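Local coordinates for Non-reducing end alpha-L-arabinofuranosidase BoGH43B (PDB 5JOZ), which removes terminal non-reducing alpha-L-arabinofuranosyl residues from xyloglucan side branches, turning 'S' units into 'X' units, at residues 135-140 with 209-214; 37-42 with 73-78; 130-135 with 185-190; 45-50 with 242-247; 221-226 with 251-256. All blocks are in the same frame, centred on the assembly; numbering follows the deposited sequence.

Contact 1 (135-140 with 209-214)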
# COMPACT_ATOMS: atom_id res chain seq x y z
N LYS A 135 27.80 -12.88 -0.34
CA LYS A 135 26.81 -13.72 0.32
C LYS A 135 25.48 -12.99 0.37
O LYS A 135 25.43 -11.76 0.46
CB LYS A 135 27.22 -14.03 1.76
CG LYS A 135 28.56 -14.72 1.90
CD LYS A 135 28.83 -15.11 3.34
CE LYS A 135 30.14 -15.86 3.48
NZ LYS A 135 30.10 -16.72 4.69
N MET A 136 24.40 -13.77 0.35
CA MET A 136 23.04 -13.25 0.45
C MET A 136 22.52 -13.57 1.85
O MET A 136 22.08 -14.70 2.11
CB MET A 136 22.17 -13.89 -0.62
CG MET A 136 20.70 -13.51 -0.59
SD MET A 136 19.87 -14.28 -1.99
CE MET A 136 18.16 -14.25 -1.48
N TYR A 137 22.57 -12.56 2.74
CA TYR A 137 22.09 -12.70 4.12
C TYR A 137 20.57 -12.61 4.19
O TYR A 137 19.96 -11.84 3.46
CB TYR A 137 22.72 -11.65 5.04
CG TYR A 137 24.16 -11.93 5.37
CD1 TYR A 137 24.49 -12.69 6.48
CD2 TYR A 137 25.19 -11.44 4.57
CE1 TYR A 137 25.82 -12.96 6.79
CE2 TYR A 137 26.52 -11.70 4.88
CZ TYR A 137 26.82 -12.47 5.98
OH TYR A 137 28.12 -12.73 6.30
N PHE A 138 19.98 -13.40 5.09
CA PHE A 138 18.54 -13.41 5.36
C PHE A 138 18.44 -13.08 6.84
O PHE A 138 19.00 -13.80 7.65
CB PHE A 138 17.93 -14.79 5.07
CG PHE A 138 16.46 -14.93 5.46
CD1 PHE A 138 16.09 -15.19 6.79
CD2 PHE A 138 15.46 -14.87 4.50
CE1 PHE A 138 14.75 -15.33 7.15
CE2 PHE A 138 14.11 -15.01 4.85
CZ PHE A 138 13.75 -15.25 6.18
N LEU A 139 17.74 -11.99 7.16
CA LEU A 139 17.50 -11.59 8.52
C LEU A 139 15.98 -11.52 8.70
O LEU A 139 15.27 -10.98 7.85
CB LEU A 139 18.17 -10.24 8.76
CG LEU A 139 18.01 -9.55 10.12
CD1 LEU A 139 18.67 -10.34 11.24
CD2 LEU A 139 18.58 -8.15 10.06
N SER A 140 15.48 -12.11 9.78
CA SER A 140 14.08 -11.99 10.15
C SER A 140 13.91 -12.04 11.65
O SER A 140 14.78 -12.57 12.34
CB SER A 140 13.27 -13.12 9.52
OG SER A 140 13.44 -14.32 10.26
N SER A 209 31.12 -8.59 14.14
CA SER A 209 30.79 -9.79 13.38
C SER A 209 29.29 -9.87 13.04
O SER A 209 28.45 -9.46 13.84
CB SER A 209 31.21 -11.02 14.19
OG SER A 209 30.52 -12.19 13.78
N PRO A 210 28.94 -10.46 11.87
CA PRO A 210 27.52 -10.67 11.55
C PRO A 210 26.75 -11.44 12.62
O PRO A 210 25.57 -11.13 12.88
CB PRO A 210 27.56 -11.53 10.27
CG PRO A 210 28.94 -11.42 9.73
CD PRO A 210 29.83 -11.13 10.90
N TRP A 211 27.43 -12.41 13.24
CA TRP A 211 26.79 -13.36 14.14
C TRP A 211 26.72 -12.86 15.58
O TRP A 211 26.26 -13.60 16.45
CB TRP A 211 27.51 -14.73 14.07
CG TRP A 211 27.77 -15.16 12.64
CD1 TRP A 211 28.96 -15.11 11.97
CD2 TRP A 211 26.80 -15.64 11.70
NE1 TRP A 211 28.80 -15.54 10.68
CE2 TRP A 211 27.48 -15.87 10.48
CE3 TRP A 211 25.42 -15.89 11.77
CZ2 TRP A 211 26.84 -16.35 9.34
CZ3 TRP A 211 24.78 -16.37 10.63
CH2 TRP A 211 25.49 -16.61 9.44
N GLY A 212 27.15 -11.62 15.82
CA GLY A 212 27.03 -11.01 17.15
C GLY A 212 28.25 -11.22 18.03
O GLY A 212 29.25 -11.77 17.56
N PRO A 213 28.20 -10.80 19.30
CA PRO A 213 27.05 -10.16 19.91
C PRO A 213 26.90 -8.68 19.52
O PRO A 213 27.90 -8.01 19.25
CB PRO A 213 27.35 -10.30 21.41
CG PRO A 213 28.84 -10.19 21.48
CD PRO A 213 29.39 -10.73 20.18
N TYR A 214 25.66 -8.21 19.50
CA TYR A 214 25.34 -6.84 19.11
C TYR A 214 25.14 -6.00 20.35
O TYR A 214 24.60 -6.48 21.35
CB TYR A 214 24.08 -6.78 18.24
CG TYR A 214 24.29 -7.29 16.84
CD1 TYR A 214 24.40 -8.66 16.58
CD2 TYR A 214 24.40 -6.41 15.76
CE1 TYR A 214 24.60 -9.14 15.30
CE2 TYR A 214 24.61 -6.88 14.47
CZ TYR A 214 24.70 -8.24 14.24
OH TYR A 214 24.88 -8.71 12.97

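Contact 2 (37-42 with 73-78)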
# COMPACT_ATOMS: atom_id res chain seq x y z
N PRO A 37 -2.62 -6.03 -8.41
CA PRO A 37 -1.31 -6.64 -8.19
C PRO A 37 -0.61 -6.20 -6.88
O PRO A 37 -0.93 -5.16 -6.28
CB PRO A 37 -0.53 -6.23 -9.43
CG PRO A 37 -1.20 -5.01 -9.95
CD PRO A 37 -2.64 -5.14 -9.58
N GLY A 38 0.30 -7.04 -6.41
CA GLY A 38 0.92 -6.87 -5.10
C GLY A 38 2.27 -6.22 -5.25
O GLY A 38 2.90 -6.34 -6.31
N LEU A 39 2.70 -5.54 -4.18
CA LEU A 39 4.03 -4.93 -4.07
C LEU A 39 4.38 -4.01 -5.23
O LEU A 39 5.21 -4.36 -6.08
CB LEU A 39 5.08 -6.05 -3.92
CG LEU A 39 4.75 -7.13 -2.89
CD1 LEU A 39 5.89 -8.13 -2.73
CD2 LEU A 39 4.37 -6.47 -1.57
N PRO A 40 3.75 -2.83 -5.29
CA PRO A 40 4.09 -1.89 -6.35
C PRO A 40 5.55 -1.45 -6.29
O PRO A 40 6.11 -1.30 -5.20
CB PRO A 40 3.14 -0.72 -6.10
CG PRO A 40 2.83 -0.80 -4.66
CD PRO A 40 2.72 -2.27 -4.41
N VAL A 41 6.15 -1.28 -7.46
CA VAL A 41 7.52 -0.82 -7.61
C VAL A 41 7.48 0.62 -8.12
O VAL A 41 7.08 0.85 -9.26
CB VAL A 41 8.29 -1.65 -8.67
CG1 VAL A 41 9.70 -1.10 -8.85
CG2 VAL A 41 8.31 -3.11 -8.29
N TYR A 42 7.94 1.56 -7.30
CA TYR A 42 8.08 2.96 -7.68
C TYR A 42 9.54 3.26 -8.09
O TYR A 42 10.46 2.63 -7.59
CB TYR A 42 7.66 3.87 -6.53
CG TYR A 42 6.24 3.65 -6.02
CD1 TYR A 42 5.14 4.32 -6.59
CD2 TYR A 42 6.00 2.78 -4.96
CE1 TYR A 42 3.85 4.13 -6.10
CE2 TYR A 42 4.71 2.57 -4.48
CZ TYR A 42 3.64 3.24 -5.05
OH TYR A 42 2.37 3.01 -4.55
N GLY A 73 -4.61 -10.15 5.92
CA GLY A 73 -4.09 -11.23 5.07
C GLY A 73 -3.33 -10.67 3.87
O GLY A 73 -3.35 -9.46 3.60
N GLY A 74 -2.67 -11.58 3.15
CA GLY A 74 -1.92 -11.26 1.94
C GLY A 74 -0.50 -10.78 2.16
O GLY A 74 0.20 -11.27 3.04
N GLN A 75 -0.06 -9.82 1.34
CA GLN A 75 1.34 -9.38 1.33
C GLN A 75 1.69 -8.39 2.44
O GLN A 75 1.11 -7.30 2.51
CB GLN A 75 1.68 -8.79 -0.04
CG GLN A 75 1.57 -9.78 -1.18
CD GLN A 75 2.46 -11.01 -1.00
OE1 GLN A 75 3.44 -10.98 -0.28
NE2 GLN A 75 2.12 -12.11 -1.68
N TYR A 76 2.64 -8.78 3.29
CA TYR A 76 3.15 -7.99 4.42
C TYR A 76 4.45 -7.31 3.95
O TYR A 76 4.72 -7.27 2.75
CB TYR A 76 3.38 -8.88 5.65
CG TYR A 76 2.18 -9.06 6.53
CD1 TYR A 76 0.98 -9.54 6.00
CD2 TYR A 76 2.24 -8.78 7.90
CE1 TYR A 76 -0.14 -9.72 6.79
CE2 TYR A 76 1.11 -8.97 8.71
CZ TYR A 76 -0.08 -9.44 8.15
OH TYR A 76 -1.21 -9.63 8.90
N ALA A 77 5.23 -6.75 4.87
CA ALA A 77 6.42 -5.96 4.51
C ALA A 77 7.37 -6.67 3.55
O ALA A 77 7.85 -7.76 3.86
CB ALA A 77 7.19 -5.56 5.76
N PRO A 78 7.63 -6.08 2.37
CA PRO A 78 8.62 -6.57 1.45
C PRO A 78 9.96 -5.90 1.66
O PRO A 78 10.02 -4.77 2.16
CB PRO A 78 8.06 -6.13 0.11
CG PRO A 78 7.50 -4.77 0.43
CD PRO A 78 7.00 -4.85 1.84

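Contact 3 (130-135 with 185-190)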
# COMPACT_ATOMS: atom_id res chain seq x y z
N GLU A 130 20.22 -8.93 2.42
CA GLU A 130 21.29 -8.02 2.06
C GLU A 130 22.43 -8.80 1.41
O GLU A 130 22.73 -9.93 1.81
CB GLU A 130 21.80 -7.30 3.30
CG GLU A 130 22.79 -6.17 3.00
CD GLU A 130 22.16 -4.97 2.32
OE1 GLU A 130 22.92 -4.21 1.68
OE2 GLU A 130 20.92 -4.76 2.43
N PHE A 131 23.08 -8.16 0.44
CA PHE A 131 24.22 -8.73 -0.26
C PHE A 131 25.53 -8.13 0.23
O PHE A 131 25.81 -6.96 -0.04
CB PHE A 131 24.07 -8.50 -1.75
CG PHE A 131 22.96 -9.30 -2.35
CD1 PHE A 131 23.17 -10.63 -2.72
CD2 PHE A 131 21.69 -8.75 -2.51
CE1 PHE A 131 22.14 -11.38 -3.27
CE2 PHE A 131 20.66 -9.51 -3.07
CZ PHE A 131 20.89 -10.82 -3.45
N ILE A 132 26.32 -8.93 0.95
CA ILE A 132 27.60 -8.49 1.52
C ILE A 132 28.64 -9.61 1.37
O ILE A 132 28.35 -10.75 1.70
CB ILE A 132 27.49 -8.19 3.04
CG1 ILE A 132 26.41 -7.13 3.36
CG2 ILE A 132 28.83 -7.74 3.61
CD1 ILE A 132 25.90 -7.17 4.79
N ASP A 133 29.85 -9.27 0.92
CA ASP A 133 30.99 -10.21 0.86
C ASP A 133 30.66 -11.43 -0.01
O ASP A 133 31.02 -12.56 0.32
CB ASP A 133 31.44 -10.65 2.29
CG ASP A 133 32.23 -9.55 3.06
OD1 ASP A 133 33.10 -8.88 2.44
OD2 ASP A 133 32.01 -9.39 4.29
N GLY A 134 29.97 -11.19 -1.13
CA GLY A 134 29.49 -12.27 -2.01
C GLY A 134 28.50 -13.27 -1.41
O GLY A 134 28.37 -14.38 -1.91
N LYS A 135 27.80 -12.88 -0.34
CA LYS A 135 26.81 -13.72 0.32
C LYS A 135 25.48 -12.99 0.37
O LYS A 135 25.43 -11.76 0.46
CB LYS A 135 27.22 -14.03 1.76
CG LYS A 135 28.56 -14.72 1.90
CD LYS A 135 28.83 -15.11 3.34
CE LYS A 135 30.14 -15.86 3.48
NZ LYS A 135 30.10 -16.72 4.69
N ASP A 185 33.29 -0.31 9.69
CA ASP A 185 33.82 -1.43 10.50
C ASP A 185 32.77 -2.43 10.98
O ASP A 185 33.14 -3.55 11.34
CB ASP A 185 34.56 -0.92 11.76
CG ASP A 185 35.77 -0.03 11.46
OD1 ASP A 185 36.25 0.01 10.30
OD2 ASP A 185 36.25 0.66 12.41
N TYR A 186 31.49 -2.04 11.01
CA TYR A 186 30.46 -2.81 11.73
C TYR A 186 29.31 -3.34 10.87
O TYR A 186 28.99 -2.79 9.82
CB TYR A 186 29.86 -1.96 12.84
CG TYR A 186 30.88 -1.33 13.75
CD1 TYR A 186 31.41 -2.04 14.85
CD2 TYR A 186 31.31 -0.02 13.53
CE1 TYR A 186 32.35 -1.45 15.70
CE2 TYR A 186 32.25 0.57 14.37
CZ TYR A 186 32.77 -0.13 15.44
OH TYR A 186 33.69 0.50 16.24
N TYR A 187 28.71 -4.44 11.33
CA TYR A 187 27.45 -4.94 10.80
C TYR A 187 26.36 -4.36 11.68
O TYR A 187 26.48 -4.41 12.90
CB TYR A 187 27.39 -6.47 10.85
CG TYR A 187 28.38 -7.13 9.94
CD1 TYR A 187 29.68 -7.42 10.37
CD2 TYR A 187 28.04 -7.45 8.63
CE1 TYR A 187 30.59 -8.02 9.52
CE2 TYR A 187 28.94 -8.05 7.78
CZ TYR A 187 30.22 -8.34 8.23
OH TYR A 187 31.11 -8.92 7.38
N TYR A 188 25.31 -3.79 11.06
CA TYR A 188 24.24 -3.13 11.78
C TYR A 188 22.93 -3.83 11.53
O TYR A 188 22.62 -4.21 10.40
CB TYR A 188 24.06 -1.69 11.29
CG TYR A 188 25.15 -0.73 11.67
CD1 TYR A 188 26.31 -0.63 10.91
CD2 TYR A 188 25.02 0.11 12.77
CE1 TYR A 188 27.31 0.26 11.23
CE2 TYR A 188 26.01 1.01 13.10
CZ TYR A 188 27.15 1.08 12.33
OH TYR A 188 28.15 1.95 12.66
N ILE A 189 22.15 -3.98 12.60
CA ILE A 189 20.77 -4.43 12.54
C ILE A 189 19.93 -3.24 12.99
O ILE A 189 19.99 -2.84 14.15
CB ILE A 189 20.51 -5.65 13.46
CG1 ILE A 189 21.21 -6.88 12.88
CG2 ILE A 189 19.01 -5.92 13.60
CD1 ILE A 189 21.21 -8.09 13.80
N MET A 190 19.16 -2.68 12.06
CA MET A 190 18.25 -1.58 12.33
C MET A 190 16.86 -2.18 12.30
O MET A 190 16.54 -2.98 11.42
CB MET A 190 18.41 -0.50 11.25
CG MET A 190 17.69 0.82 11.54
SD MET A 190 17.80 2.02 10.20
CE MET A 190 16.80 1.23 8.94

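Contact 4 (45-50 with 242-247)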
# COMPACT_ATOMS: atom_id res chain seq x y z
N LYS A 45 14.62 9.36 -9.46
CA LYS A 45 16.01 9.83 -9.61
C LYS A 45 16.45 10.86 -8.55
O LYS A 45 17.64 11.20 -8.48
CB LYS A 45 16.22 10.41 -11.01
CG LYS A 45 15.91 9.40 -12.10
CD LYS A 45 16.42 9.79 -13.47
CE LYS A 45 16.49 8.57 -14.40
NZ LYS A 45 17.77 7.83 -14.25
N ASP A 46 15.53 11.32 -7.70
CA ASP A 46 15.85 12.33 -6.68
C ASP A 46 15.34 12.01 -5.26
O ASP A 46 15.40 12.88 -4.38
CB ASP A 46 15.34 13.71 -7.13
CG ASP A 46 13.81 13.75 -7.39
OD1 ASP A 46 13.05 12.89 -6.89
OD2 ASP A 46 13.37 14.66 -8.11
N LEU A 47 14.87 10.78 -5.04
CA LEU A 47 14.22 10.32 -3.77
C LEU A 47 12.88 10.98 -3.41
O LEU A 47 12.23 10.54 -2.45
CB LEU A 47 15.16 10.40 -2.56
CG LEU A 47 16.37 9.48 -2.51
CD1 LEU A 47 17.15 9.78 -1.25
CD2 LEU A 47 15.97 8.02 -2.53
N VAL A 48 12.46 11.99 -4.17
CA VAL A 48 11.33 12.83 -3.82
C VAL A 48 10.15 12.59 -4.76
O VAL A 48 9.02 12.43 -4.29
CB VAL A 48 11.74 14.32 -3.84
CG1 VAL A 48 10.53 15.24 -3.70
CG2 VAL A 48 12.73 14.59 -2.70
N HIS A 49 10.40 12.59 -6.06
CA HIS A 49 9.38 12.40 -7.07
C HIS A 49 9.39 10.95 -7.55
O HIS A 49 10.38 10.46 -8.10
CB HIS A 49 9.61 13.38 -8.21
CG HIS A 49 9.55 14.81 -7.79
ND1 HIS A 49 10.67 15.59 -7.62
CD2 HIS A 49 8.50 15.60 -7.47
CE1 HIS A 49 10.32 16.80 -7.22
NE2 HIS A 49 9.00 16.83 -7.12
N TRP A 50 8.27 10.28 -7.33
CA TRP A 50 8.15 8.85 -7.56
C TRP A 50 7.13 8.57 -8.64
O TRP A 50 6.11 9.25 -8.73
CB TRP A 50 7.79 8.15 -6.25
CG TRP A 50 8.92 8.24 -5.24
CD1 TRP A 50 9.13 9.22 -4.33
CD2 TRP A 50 10.00 7.32 -5.10
NE1 TRP A 50 10.28 8.97 -3.61
CE2 TRP A 50 10.83 7.81 -4.07
CE3 TRP A 50 10.35 6.12 -5.74
CZ2 TRP A 50 11.99 7.14 -3.66
CZ3 TRP A 50 11.50 5.45 -5.33
CH2 TRP A 50 12.30 5.96 -4.30
N VAL A 242 19.40 4.17 2.62
CA VAL A 242 19.99 4.20 1.27
C VAL A 242 21.12 5.22 1.27
O VAL A 242 21.00 6.29 1.87
CB VAL A 242 18.96 4.58 0.17
CG1 VAL A 242 18.25 5.90 0.48
CG2 VAL A 242 19.62 4.64 -1.20
N GLN A 243 22.22 4.90 0.59
CA GLN A 243 23.35 5.81 0.51
C GLN A 243 23.47 6.34 -0.92
O GLN A 243 23.35 5.58 -1.88
CB GLN A 243 24.64 5.12 0.94
CG GLN A 243 25.78 6.11 1.17
CD GLN A 243 27.15 5.47 1.43
OE1 GLN A 243 27.44 4.37 0.96
NE2 GLN A 243 28.00 6.18 2.16
N LEU A 244 23.74 7.63 -1.04
CA LEU A 244 23.95 8.29 -2.34
C LEU A 244 25.42 8.25 -2.76
O LEU A 244 26.30 7.99 -1.95
CB LEU A 244 23.51 9.75 -2.26
CG LEU A 244 22.14 10.03 -1.66
CD1 LEU A 244 21.82 11.52 -1.67
CD2 LEU A 244 21.09 9.27 -2.42
N LYS A 245 25.66 8.56 -4.03
CA LYS A 245 27.02 8.65 -4.59
C LYS A 245 27.92 9.71 -3.93
O LYS A 245 29.13 9.54 -3.92
CB LYS A 245 26.95 8.93 -6.09
CG LYS A 245 26.35 7.79 -6.89
CD LYS A 245 26.32 8.12 -8.38
CE LYS A 245 26.25 6.85 -9.22
NZ LYS A 245 26.45 7.14 -10.66
N ASP A 246 27.33 10.77 -3.38
CA ASP A 246 28.09 11.74 -2.57
C ASP A 246 28.39 11.25 -1.15
O ASP A 246 28.89 12.01 -0.33
CB ASP A 246 27.38 13.11 -2.53
CG ASP A 246 26.27 13.20 -1.47
OD1 ASP A 246 25.65 12.17 -1.13
OD2 ASP A 246 26.02 14.32 -0.97
N GLY A 247 28.04 10.00 -0.83
CA GLY A 247 28.31 9.45 0.50
C GLY A 247 27.27 9.69 1.59
O GLY A 247 27.32 9.03 2.62

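Contact 5 (221-226 with 251-256)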
# COMPACT_ATOMS: atom_id res chain seq x y z
N PRO A 221 16.33 6.47 19.95
CA PRO A 221 16.02 5.86 18.67
C PRO A 221 16.59 6.60 17.46
O PRO A 221 16.98 7.77 17.55
CB PRO A 221 14.50 5.94 18.64
CG PRO A 221 14.19 7.21 19.36
CD PRO A 221 15.30 7.44 20.35
N VAL A 222 16.61 5.91 16.32
CA VAL A 222 17.10 6.47 15.07
C VAL A 222 16.09 7.49 14.53
O VAL A 222 16.46 8.59 14.11
CB VAL A 222 17.37 5.35 14.05
CG1 VAL A 222 17.69 5.93 12.67
CG2 VAL A 222 18.52 4.46 14.55
N LEU A 223 14.82 7.10 14.51
CA LEU A 223 13.75 8.01 14.14
C LEU A 223 12.47 7.63 14.88
O LEU A 223 12.20 6.45 15.07
CB LEU A 223 13.54 8.09 12.62
CG LEU A 223 13.44 6.77 11.85
CD1 LEU A 223 12.03 6.23 11.77
CD2 LEU A 223 13.98 6.98 10.45
N SER A 224 11.77 8.65 15.36
CA SER A 224 10.47 8.51 16.02
C SER A 224 9.84 9.88 16.26
O SER A 224 10.56 10.83 16.54
CB SER A 224 10.60 7.83 17.37
OG SER A 224 9.31 7.69 17.95
N ASN A 225 8.51 9.94 16.15
CA ASN A 225 7.71 11.12 16.55
C ASN A 225 6.94 10.90 17.87
O ASN A 225 6.06 11.69 18.23
CB ASN A 225 6.77 11.52 15.41
CG ASN A 225 7.52 12.11 14.24
OD1 ASN A 225 8.69 11.82 14.05
ND2 ASN A 225 6.85 12.95 13.45
N MET A 226 7.30 9.83 18.57
CA MET A 226 6.96 9.56 19.98
C MET A 226 6.96 10.78 20.92
O MET A 226 6.00 10.99 21.66
CB MET A 226 7.95 8.50 20.48
CG MET A 226 7.85 8.03 21.91
SD MET A 226 8.88 6.55 22.10
CE MET A 226 10.49 7.14 21.56
N ALA A 251 16.88 7.91 4.79
CA ALA A 251 16.01 6.85 5.26
C ALA A 251 14.63 7.04 4.67
O ALA A 251 14.13 8.16 4.59
CB ALA A 251 15.93 6.87 6.78
N VAL A 252 14.01 5.95 4.23
CA VAL A 252 12.57 5.95 4.02
C VAL A 252 11.97 5.18 5.19
O VAL A 252 12.62 4.32 5.77
CB VAL A 252 12.13 5.39 2.65
CG1 VAL A 252 12.66 6.28 1.55
CG2 VAL A 252 12.58 3.92 2.47
N CYS A 253 10.74 5.54 5.55
CA CYS A 253 10.01 4.90 6.64
C CYS A 253 8.52 5.16 6.44
O CYS A 253 8.14 5.98 5.58
CB CYS A 253 10.44 5.47 7.98
SG CYS A 253 9.80 7.14 8.26
N LEU A 254 7.70 4.48 7.24
CA LEU A 254 6.27 4.65 7.20
C LEU A 254 5.82 5.56 8.32
O LEU A 254 6.53 5.75 9.29
CB LEU A 254 5.53 3.30 7.30
CG LEU A 254 5.52 2.48 8.60
CD1 LEU A 254 4.72 3.10 9.74
CD2 LEU A 254 5.00 1.08 8.29
N GLY A 255 4.62 6.10 8.17
CA GLY A 255 3.98 6.89 9.22
C GLY A 255 2.52 7.12 8.89
O GLY A 255 2.02 6.69 7.84
N ILE A 256 1.83 7.82 9.78
CA ILE A 256 0.43 8.20 9.55
C ILE A 256 0.27 9.71 9.68
O ILE A 256 1.09 10.35 10.33
CB ILE A 256 -0.53 7.45 10.50
CG1 ILE A 256 -0.17 7.72 11.97
CG2 ILE A 256 -0.49 5.95 10.20
CD1 ILE A 256 -1.21 7.23 12.96

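Contact 1 (135-140 with 209-214)
Two aromatic rings and a proline meet where adjacent blades of the five-bladed beta-propeller of family 43 come together. Trp211 reaches the edge of the Tyr137 ring, near its plane, the nearest atoms being Trp211 CZ2 and Tyr137 CE1 at 4.4 Å. One face of the indole carries Pro210, whose CB stands 4.1 Å above the plane, displaced toward the rim. At the edge of the Tyr214 ring, in plane, lies the carbonyl oxygen of Pro210. Pro210 also meets Tyr137, with CG 3.8 Å from Tyr137 OH and CB 4.1 Å from Tyr137 CE1. The tyrosine comes from strand 135-141; a chi1 of -74° sets CG beside the backbone N and aims the ring at the loop 209-214 of the next blade. Proline suits this place: it is rigid and apolar, and its phi near -54° fits the type I turn from Ser209 to Gly212. Ser209 OG accepts from Trp211 N, an ST turn within the same bend. Phe180 lies against both Tyr137 and Pro210, while Arg164 makes a cation-pi contact with Trp211. Inside the loop, Tyr214 OH donates to Pro210 O, tilted 34° from the carbonyl plane; the 2.5 Å length is doubtfully short.

Contact 2 (37-42 with 73-78)
Beside the active site of the five-bladed propeller, the first and second blades touch through a leucine at a corner of the chain and the start of strand 74-83. Leu39 takes a positive phi, 53°, where the backbone bends before strand 40-44. Its CG lies beside its own backbone N (chi1 -47°), which carries the isobutyl group across to the facing segment. The CD2 methyl does most of the touching: it lies 3.9 Å from Gln75 CB and 4.1 Å from Pro78 CB. Leu39 CD1 is also 4.1 Å from Pro78 CB, so both methyls converge on that atom, and CD2 reaches on to CG. The Leu39 and Gln75 side chains cross at about a right angle, whereas Leu39 and Pro78 run past each other in opposite directions. Here glutamine offers its aliphatic base to an apolar partner. The proline ring is likewise apolar, and its side chain comes within about 4 Å of that of Asp16, the probable proton acceptor. Leu39 also rests on Val89 of strand 86-94 in the second blade, Pro78 touches Val29 of strand 25-29 in the first, and Gly38 and Leu39 bond through their backbones to Leu57 and Ala56.

Contact 3 (130-135 with 185-190)
Tyr187 buries more surface here than any other residue of the two segments, reaching from strand 186-193 toward a hairpin of the preceding propeller blade. Its CG sits beside the backbone N (chi1 -66°), and although the side chain does not leave the backbone pointing at the hairpin, its long ring brings the hydroxyl up to it. Tyrosine fits because it is apolar in its ring carbons and polar at its end. At the ring, Ile132 CG2 lies 4.2 Å from Tyr187 CE2, approaching obliquely as the two side chains slide past one another in opposite directions. Beta-branched isoleucine suits its place at the end of strand 128-132, where it presents the CG2 methyl to the ring. At the hydroxyl, Tyr187 OH gives a weak hydrogen bond to Asp133 OD2, 3.3 Å long. Asp133 OD2 lies at the edge of the Tyr187 ring, near its plane, while the carboxylate itself is turned 62° from the ring. Asp133 occupies the type I' turn from Ile132 to Lys135, in which it and Gly134 both have positive phi, a conformation glycine adopts readily. Ile132 N to Lys135 O and Lys135 N to Ile132 O, each 3.0 Å, close this beta hairpin with its two-residue loop. Asp133 is exposed, as befits a charged turn residue, whereas Tyr187 is buried. Tyr187 OH has a second, weak partner in Lys182 NZ. Strand 176-183 adjoins the hairpin, with Phe180 and Lys182 touching Ile132, while Pro210 and Tyr214 pack against Tyr187, and Tyr137 of strand 135-141 against Ile132.

Contact 4 (45-50 with 242-247)
Leu47 meets two residues of the facing segment with its two methyl branches: CD1 lies 4.1 Å from Leu244 CD2, and CD2 lies 4.3 Å from Val242 CG1. All three residues are buried, and their methyl ends touch, with no hydrogen bond between the segments. Leu47 has CG beside its backbone N (chi1 -67°), extending both methyls toward segment 242-247, and its side chain crosses that of Leu244 at a slant.

A second shell shapes the loop that presents this leucine. Asp46 OD1 accepts from two backbone nitrogens, Val48 N at 2.9 Å and His49 N at 2.8 Å, forming an Asx turn and a wider Asx motif. Asp46 OD2 takes His49 ND1 on its syn side, though 26° out of the carboxylate plane, 2.9 Å away and nearly straight, with the oxygen in the imidazole plane. Aspartate suits the place because its short carboxylate can reach the backbone N of residues two and three further on; Leu47, the next residue, has positive phi, 65°. Trp50 NE1 gives Leu47 O a weak hydrogen bond, 2.8 Å long. A type I turn from Leu244 to Gly247 ends the strand, and Gln243 NE2 reaches Gly247 O.

Farther out, Asp46 OD2 also receives His303 N. The loop joins strands 40-44 and 51-55 of the first propeller blade, strand 234-243 begins the last one, and Phe26, Ile19 and Trp250 enclose the apolar cluster.

Contact 5 (221-226 with 251-256)
Apolar contact joins Leu223 to two residues of strand 249-256. Leu223 CD2 lies 4.2 Å from Ala251 CB, and its other branch, CD1, is equally near Cys253 CB. A chi1 of 48° places CG between the backbone N and the carbonyl carbon, and from there the fork opens over the strand, one methyl to each partner. Ala251 and Cys253 are two residues apart, so they face the same way while Val252 between them points away; their small side chains leave room for a branched leucine. A chi1 of 73° keeps Cys253 SG close to Leu223 CD1 too, with CB marginally nearer.

The loop 221-226 links the fourth and fifth blades of the beta-propeller, following strand 215-216 and leading to strand 234-243, so its leucine packs at the junction of the two. Ile236 of strand 234-243 touches both Leu223 and Cys253.

Polar interactions hold the loop. Val222 and Leu223 share backbone hydrogen bonds with Glu202. Serine suits its position because its short hydroxyl can reach back to the main chain: Ser224 OG accepts from Met226 N at 3.0 Å, making an ST turn, and is also bonded to His200 O. Asn225 uses both ends of its amide, ND2 on Phe233 O and OD1 on Val291 N.

All five contacts lie in the family 43 propeller, at seams between its four-stranded blades. Along the chain, contact 2 joins blades one and two; contacts 1 and 3 join blades three and four, their centres 7 Å apart, sharing Lys135 and adjacent strands 128-132 and 135-141. Contact 5 joins four to five, and contact 4, spanning the longest stretch of sequence, brings the last blade back to the first and closes the ring. Contacts 4 and 5 use adjacent strands 234-243 and 249-256, with centres 18 Å apart, and contact 2 touches contact 4 through Tyr42 and Trp50. Contact 2 lies closest to the probable catalytic residues.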